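Local coordinates for protein SaTIE-TED (Staphylococcus aureus, PDB 6FX6) that is of unknown function but, as the thioester domain of a wall-anchored bacterial surface protein, probably forms a covalent link to a target molecule through a reactive thioester, at residues T61-N64 with L65-F69; N161-S164 with N165-G168; A177-G181 with N182-V186. All coordinates share one frame; numbering follows the deposited sequence. Where two conformers were deposited one is given.

In the fold
The three contacts come in series along the chain, each formed within one continuous run of residues. Contact 1 lies where strand 59-64 of the large antiparallel sheet gives way to the approach to helix 72-87, within the thioester domain. Contacts 2 and 3 lie across the chain's centre, their centres about 31 Å and 39 Å from that of contact 1. These two are neighbours, centres 10 Å apart: loop 161-168 closes onto hairpin 177-186 through a probable hydrogen bond from Asn182 ND2 to Asn161 OD1 (2.8 Å) and packing of Val166 on Ile179. Between them they pack the three-stranded sheet holding the hairpin against the mixed sheet that includes strands 168-170 and 195-201.

Contact 1: T61-N64 with L65-F69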
loop_
_atom_site.group_PDB
_atom_site.type_symbol
_atom_site.label_atom_id
_atom_site.label_comp_id
_atom_site.label_asym_id
_atom_site.label_seq_id
_atom_site.Cartn_x
_atom_site.Cartn_y
_atom_site.Cartn_z
ATOM N N THR A 61 -9.708 3.614 19.945
ATOM C CA THR A 61 -8.335 3.834 20.383
ATOM C C THR A 61 -7.394 3.249 19.332
ATOM O O THR A 61 -7.503 2.070 18.983
ATOM C CB THR A 61 -8.057 3.221 21.774
ATOM O OG1 THR A 61 -7.768 1.822 21.658
ATOM C CG2 THR A 61 -9.252 3.425 22.706
ATOM N N GLY A 62 -6.483 4.086 18.836
ATOM C CA GLY A 62 -5.499 3.682 17.838
ATOM C C GLY A 62 -4.287 3.017 18.461
ATOM O O GLY A 62 -3.657 3.581 19.356
ATOM N N ALA A 63 -3.975 1.811 17.998
ATOM C CA ALA A 63 -2.750 1.101 18.367
ATOM C C ALA A 63 -2.104 0.581 17.089
ATOM O O ALA A 63 -2.771 0.489 16.068
ATOM C CB ALA A 63 -3.072 -0.048 19.308
ATOM N N ASN A 64 -0.821 0.230 17.147
ATOM C CA ASN A 64 -0.106 -0.262 15.965
ATOM C C ASN A 64 -0.712 -1.581 15.471
ATOM O O ASN A 64 -1.148 -2.412 16.269
ATOM C CB ASN A 64 1.388 -0.440 16.259
ATOM C CG ASN A 64 2.215 -0.619 14.997
ATOM O OD1 ASN A 64 2.870 -1.640 14.812
ATOM N ND2 ASN A 64 2.175 0.372 14.117
ATOM N N LEU A 65 -0.733 -1.762 14.152
ATOM C CA LEU A 65 -1.336 -2.946 13.517
ATOM C C LEU A 65 -0.824 -4.297 14.039
ATOM O O LEU A 65 -1.571 -5.276 14.049
ATOM C CB LEU A 65 -1.142 -2.885 11.994
ATOM C CG LEU A 65 -1.827 -3.963 11.146
ATOM C CD1 LEU A 65 -3.343 -3.889 11.283
ATOM C CD2 LEU A 65 -1.411 -3.829 9.690
ATOM N N ASP A 66 0.439 -4.352 14.459
ATOM C CA ASP A 66 1.024 -5.594 14.997
ATOM C C ASP A 66 0.376 -6.158 16.277
ATOM O O ASP A 66 0.585 -7.331 16.591
ATOM C CB ASP A 66 2.554 -5.472 15.167
ATOM C CG ASP A 66 2.974 -4.371 16.143
ATOM O OD1 ASP A 66 2.112 -3.792 16.843
ATOM O OD2 ASP A 66 4.189 -4.075 16.196
ATOM N N THR A 67 -0.400 -5.344 17.000
ATOM C CA THR A 67 -1.170 -5.833 18.159
ATOM C C THR A 67 -2.251 -6.844 17.756
ATOM O O THR A 67 -2.595 -7.728 18.541
ATOM C CB THR A 67 -1.842 -4.691 18.958
ATOM O OG1 THR A 67 -2.786 -4.004 18.131
ATOM C CG2 THR A 67 -0.808 -3.704 19.491
ATOM N N LEU A 68 -2.778 -6.710 16.538
ATOM C CA LEU A 68 -3.786 -7.631 16.012
ATOM C C LEU A 68 -3.166 -8.795 15.232
ATOM O O LEU A 68 -3.562 -9.945 15.430
ATOM C CB LEU A 68 -4.773 -6.870 15.125
ATOM C CG LEU A 68 -5.977 -7.630 14.555
ATOM C CD1 LEU A 68 -6.803 -8.301 15.646
ATOM C CD2 LEU A 68 -6.830 -6.669 13.748
ATOM N N PHE A 69 -2.213 -8.494 14.347
ATOM C CA PHE A 69 -1.574 -9.504 13.487
ATOM C C PHE A 69 -0.075 -9.599 13.733
ATOM O O PHE A 69 0.658 -8.646 13.481
ATOM C CB PHE A 69 -1.819 -9.179 12.012
ATOM C CG PHE A 69 -3.272 -9.087 11.651
ATOM C CD1 PHE A 69 -4.094 -10.211 11.735
ATOM C CD2 PHE A 69 -3.829 -7.879 11.234
ATOM C CE1 PHE A 69 -5.442 -10.131 11.411
ATOM C CE2 PHE A 69 -5.175 -7.794 10.907
ATOM C CZ PHE A 69 -5.982 -8.920 10.995
#
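Thr67 meets Asn64 twice, and both bonds fall on the same backbone carbonyl. The hydroxyl of Thr67 donates through OG1 to Asn64 O over 2.9 Å, almost in line with the carbonyl bond, the angle at the oxygen being 166°. The amide Thr67 N reaches Asn64 O at 3.1 Å with a nearly straight N-H, but it arrives well above the carbonyl plane. The hydroxyl can get there because chi1 of Thr67 is 62°: OG1 sits between the backbone N and the carbonyl carbon, on the side facing Asn64, while the methyl CG2 of Thr67 also brushes Asn64 O at 3.5 Å. The methyl of Ala63 lies loosely beside the hydroxyl, Ala63 CB 4.1 Å from Thr67 OG1.

One step further out, the chain keeps winding. Leu65 O accepts from Leu68 N at 3.1 Å and from Phe69 N at 3.3 Å, so two successive carbonyls each take a pair of donors. Leu65 itself turns its side chain away from the strand and onto Pro209 and Arg75, while Ala63 is paired through its backbone with Val211 of the adjacent strand 210-213. Thr67 also touches Val211, and Phe69 packs on Leu74 and Leu78 of helix 72-87. The whole is a type I turn over 64-67, reinforced by a threonine hydroxyl, that leads strand 59-64 through a short helical bend toward helix 72-87.

Contact 2: N161-S164 with N165-G168; sequences NTLS and NVKG
Thr162 and Asn165 are joined by polar contacts that converge on one carbonyl. The amide Asn165 N donates to Thr162 O over 3.2 Å with an N-H...O angle of 158°, and the side chain adds a weak second bond from Asn165 ND2 to Thr162 O at 3.3 Å. With chi1 at -58°, Asn165 CG stands beside its own backbone N, which folds the amide group back over the turn to the same oxygen. A residue later the backbone bond alone recurs, Val166 N to Leu163 O at 3.2 Å, the donor lying far above the carbonyl plane. Val166 CG2 comes up to the same carbonyl, 3.4 Å from Leu163 O.

Two successive bonds of this three-residue spacing mark a short 3-10 turn in the loop between strands 154-157 and 168-170. It runs straight into a classic beta bulge, where Lys167 and Gly168 both face Asp201 of strand 195-201. The hydroxyl of Thr162 is hydrogen-bonded to Asp158, just past the end of strand 154-157.

Apolar contact is looser. Leu163 CD2 and Val166 CG2 approach to 4.4 Å, and both side chains lean on Leu200.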
loop_
_atom_site.group_PDB
_atom_site.type_symbol
_atom_site.label_atom_id
_atom_site.label_comp_id
_atom_site.label_asym_id
_atom_site.label_seq_id
_atom_site.Cartn_x
_atom_site.Cartn_y
_atom_site.Cartn_z
ATOM N N ASN A 161 13.676 -3.481 -16.020
ATOM C CA ASN A 161 12.538 -2.728 -16.569
ATOM C C ASN A 161 11.522 -2.343 -15.466
ATOM O O ASN A 161 10.318 -2.609 -15.581
ATOM C CB ASN A 161 11.892 -3.531 -17.731
ATOM C CG ASN A 161 10.839 -2.743 -18.511
ATOM O OD1 ASN A 161 10.942 -1.526 -18.689
ATOM N ND2 ASN A 161 9.815 -3.448 -18.983
ATOM N N THR A 162 12.022 -1.723 -14.396
ATOM C CA THR A 162 11.186 -1.333 -13.248
ATOM C C THR A 162 11.110 0.169 -12.963
ATOM O O THR A 162 10.338 0.575 -12.098
ATOM C CB THR A 162 11.669 -2.000 -11.937
ATOM O OG1 THR A 162 12.976 -1.517 -11.607
ATOM C CG2 THR A 162 11.691 -3.523 -12.062
ATOM N N LEU A 163 11.874 1.001 -13.671
ATOM C CA LEU A 163 11.995 2.412 -13.273
ATOM C C LEU A 163 10.742 3.260 -13.510
ATOM O O LEU A 163 10.575 4.280 -12.844
ATOM C CB LEU A 163 13.235 3.062 -13.899
ATOM C CG LEU A 163 14.582 2.408 -13.554
ATOM C CD1 LEU A 163 15.737 3.309 -13.965
ATOM C CD2 LEU A 163 14.700 2.054 -12.073
ATOM N N SER A 164 9.848 2.820 -14.401
ATOM C CA SER A 164 8.543 3.483 -14.600
ATOM C C SER A 164 7.585 3.432 -13.388
ATOM O O SER A 164 6.640 4.212 -13.339
ATOM C CB SER A 164 7.821 2.915 -15.832
ATOM O OG SER A 164 7.255 1.645 -15.561
ATOM N N ASN A 165 7.822 2.519 -12.442
ATOM C CA ASN A 165 7.047 2.438 -11.183
ATOM C C ASN A 165 7.565 3.354 -10.046
ATOM O O ASN A 165 6.951 3.413 -8.975
ATOM C CB ASN A 165 7.040 0.995 -10.660
ATOM C CG ASN A 165 6.462 0.006 -11.659
ATOM O OD1 ASN A 165 5.263 0.012 -11.932
ATOM N ND2 ASN A 165 7.318 -0.866 -12.195
ATOM N N VAL A 166 8.681 4.051 -10.270
ATOM C CA VAL A 166 9.310 4.891 -9.242
ATOM C C VAL A 166 8.514 6.187 -9.034
ATOM O O VAL A 166 8.293 6.953 -9.982
ATOM C CB VAL A 166 10.778 5.222 -9.609
ATOM C CG1 VAL A 166 11.387 6.226 -8.627
ATOM C CG2 VAL A 166 11.598 3.940 -9.653
ATOM N N LYS A 167 8.090 6.415 -7.793
ATOM C CA LYS A 167 7.286 7.593 -7.431
ATOM C C LYS A 167 8.073 8.659 -6.682
ATOM O O LYS A 167 7.581 9.774 -6.504
ATOM C CB LYS A 167 6.086 7.168 -6.581
ATOM C CG LYS A 167 5.150 6.162 -7.244
ATOM C CD LYS A 167 4.513 6.695 -8.525
ATOM C CE LYS A 167 3.540 5.687 -9.115
ATOM N NZ LYS A 167 3.059 6.096 -10.462
ATOM N N GLY A 168 9.285 8.334 -6.235
ATOM C CA GLY A 168 10.111 9.304 -5.522
ATOM C C GLY A 168 11.558 8.875 -5.489
ATOM O O GLY A 168 11.860 7.683 -5.596
#

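Contact 3: A177-G181 with N182-V186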
loop_
_atom_site.group_PDB
_atom_site.type_symbol
_atom_site.label_atom_id
_atom_site.label_comp_id
_atom_site.label_asym_id
_atom_site.label_seq_id
_atom_site.Cartn_x
_atom_site.Cartn_y
_atom_site.Cartn_z
ATOM N N ALA A 177 19.994 13.056 -9.065
ATOM C CA ALA A 177 19.549 11.788 -9.618
ATOM C C ALA A 177 18.206 11.966 -10.303
ATOM O O ALA A 177 17.243 12.389 -9.665
ATOM C CB ALA A 177 19.444 10.744 -8.520
ATOM N N LYS A 178 18.158 11.636 -11.597
ATOM C CA LYS A 178 16.933 11.690 -12.397
ATOM C C LYS A 178 16.746 10.376 -13.156
ATOM O O LYS A 178 17.722 9.696 -13.490
ATOM C CB LYS A 178 16.991 12.865 -13.386
ATOM C CG LYS A 178 15.664 13.144 -14.082
ATOM C CD LYS A 178 15.707 14.345 -15.017
ATOM C CE LYS A 178 14.383 14.470 -15.761
ATOM N NZ LYS A 178 14.316 15.674 -16.631
ATOM N N ILE A 179 15.485 10.042 -13.429
ATOM C CA ILE A 179 15.113 8.877 -14.233
ATOM C C ILE A 179 14.682 9.324 -15.647
ATOM O O ILE A 179 13.972 10.319 -15.815
ATOM C CB ILE A 179 14.014 8.043 -13.520
ATOM C CG1 ILE A 179 14.627 7.333 -12.302
ATOM C CG2 ILE A 179 13.381 7.015 -14.458
ATOM C CD1 ILE A 179 13.631 6.787 -11.305
ATOM N N GLU A 180 15.141 8.582 -16.652
ATOM C CA GLU A 180 14.726 8.770 -18.040
ATOM C C GLU A 180 14.562 7.373 -18.657
ATOM O O GLU A 180 15.549 6.701 -18.962
ATOM C CB GLU A 180 15.764 9.622 -18.785
ATOM C CG GLU A 180 15.238 10.318 -20.030
ATOM C CD GLU A 180 16.255 11.245 -20.692
ATOM O OE1 GLU A 180 15.920 11.829 -21.747
ATOM O OE2 GLU A 180 17.386 11.398 -20.177
ATOM N N GLY A 181 13.313 6.925 -18.790
ATOM C CA GLY A 181 13.014 5.567 -19.250
ATOM C C GLY A 181 13.510 4.515 -18.263
ATOM O O GLY A 181 13.073 4.483 -17.110
ATOM N N ASN A 182 14.438 3.672 -18.712
ATOM C CA ASN A 182 15.091 2.686 -17.838
ATOM C C ASN A 182 16.518 3.075 -17.436
ATOM O O ASN A 182 17.282 2.227 -16.976
ATOM C CB ASN A 182 15.051 1.295 -18.492
ATOM C CG ASN A 182 13.742 0.581 -18.242
ATOM O OD1 ASN A 182 13.207 0.619 -17.130
ATOM N ND2 ASN A 182 13.219 -0.083 -19.269
ATOM N N LYS A 183 16.851 4.361 -17.559
ATOM C CA LYS A 183 18.172 4.865 -17.209
ATOM C C LYS A 183 18.085 5.734 -15.952
ATOM O O LYS A 183 17.196 6.580 -15.837
ATOM C CB LYS A 183 18.756 5.669 -18.372
ATOM C CG LYS A 183 18.696 4.951 -19.712
ATOM C CD LYS A 183 19.792 5.422 -20.657
ATOM C CE LYS A 183 19.717 4.720 -22.005
ATOM N NZ LYS A 183 21.006 4.804 -22.751
ATOM N N LEU A 184 18.995 5.493 -15.010
ATOM C CA LEU A 184 19.186 6.354 -13.852
ATOM C C LEU A 184 20.355 7.272 -14.178
ATOM O O LEU A 184 21.468 6.790 -14.387
ATOM C CB LEU A 184 19.478 5.527 -12.592
ATOM C CG LEU A 184 19.787 6.315 -11.307
ATOM C CD1 LEU A 184 18.599 7.162 -10.879
ATOM C CD2 LEU A 184 20.223 5.389 -10.176
ATOM N N ILE A 185 20.088 8.579 -14.227
ATOM C CA ILE A 185 21.060 9.597 -14.634
ATOM C C ILE A 185 21.566 10.294 -13.372
ATOM O O ILE A 185 20.789 10.909 -12.652
ATOM C CB ILE A 185 20.419 10.657 -15.575
ATOM C CG1 ILE A 185 19.610 10.006 -16.710
ATOM C CG2 ILE A 185 21.473 11.606 -16.140
ATOM C CD1 ILE A 185 20.398 9.097 -17.625
ATOM N N VAL A 186 22.872 10.220 -13.126
ATOM C CA VAL A 186 23.453 10.625 -11.847
ATOM C C VAL A 186 24.659 11.531 -12.023
ATOM O O VAL A 186 25.512 11.278 -12.872
ATOM C CB VAL A 186 23.906 9.392 -11.044
ATOM C CG1 VAL A 186 24.487 9.806 -9.702
ATOM C CG2 VAL A 186 22.746 8.430 -10.848
#
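A two-residue beta hairpin with a type II' turn links strands 175-180 and 183-188, and the turn runs from Glu180 to Lys183. Gly181, at phi 65° and psi -118°, takes the first of the two corner positions, a backbone shape that a residue with a side chain adopts less readily, since a CB would crowd Asn182 N; Asn182 takes the second. The hydrogen-bonded pair Glu180 and Lys183 closes the loop: Glu180 N gives to Lys183 O at 3.0 Å, and Lys183 N returns a bond to Glu180 O at 3.0 Å from above the carbonyl plane. Two residues back, Lys178 N bonds to Ile185 O at 2.9 Å and Ile185 N to Lys178 O at 2.7 Å, both close to straight.

The non-hydrogen-bonded pairs Ala177 with Val186 and Ile179 with Leu184 put their side chains on one face. Leu184 does the bridging there. Its CG lies anti to the backbone N (chi1 176°), and CD1 reaches across to the partner strand, 4.2 Å from Ile179 CG1 and, on the diagonal, 4.4 Å from Ala177 CB. Lys178, Glu180, Lys183 and Ile185 occupy the other face.

Strand 183-188 is the middle of three, with strand 154-157 on its far side, where Ile185 and Lys183 touch Val155. The face of Leu184 lies against the mixed sheet: Leu184 on Leu200, Val186 on Ile198, Ala177 and Ile179 on Ile169.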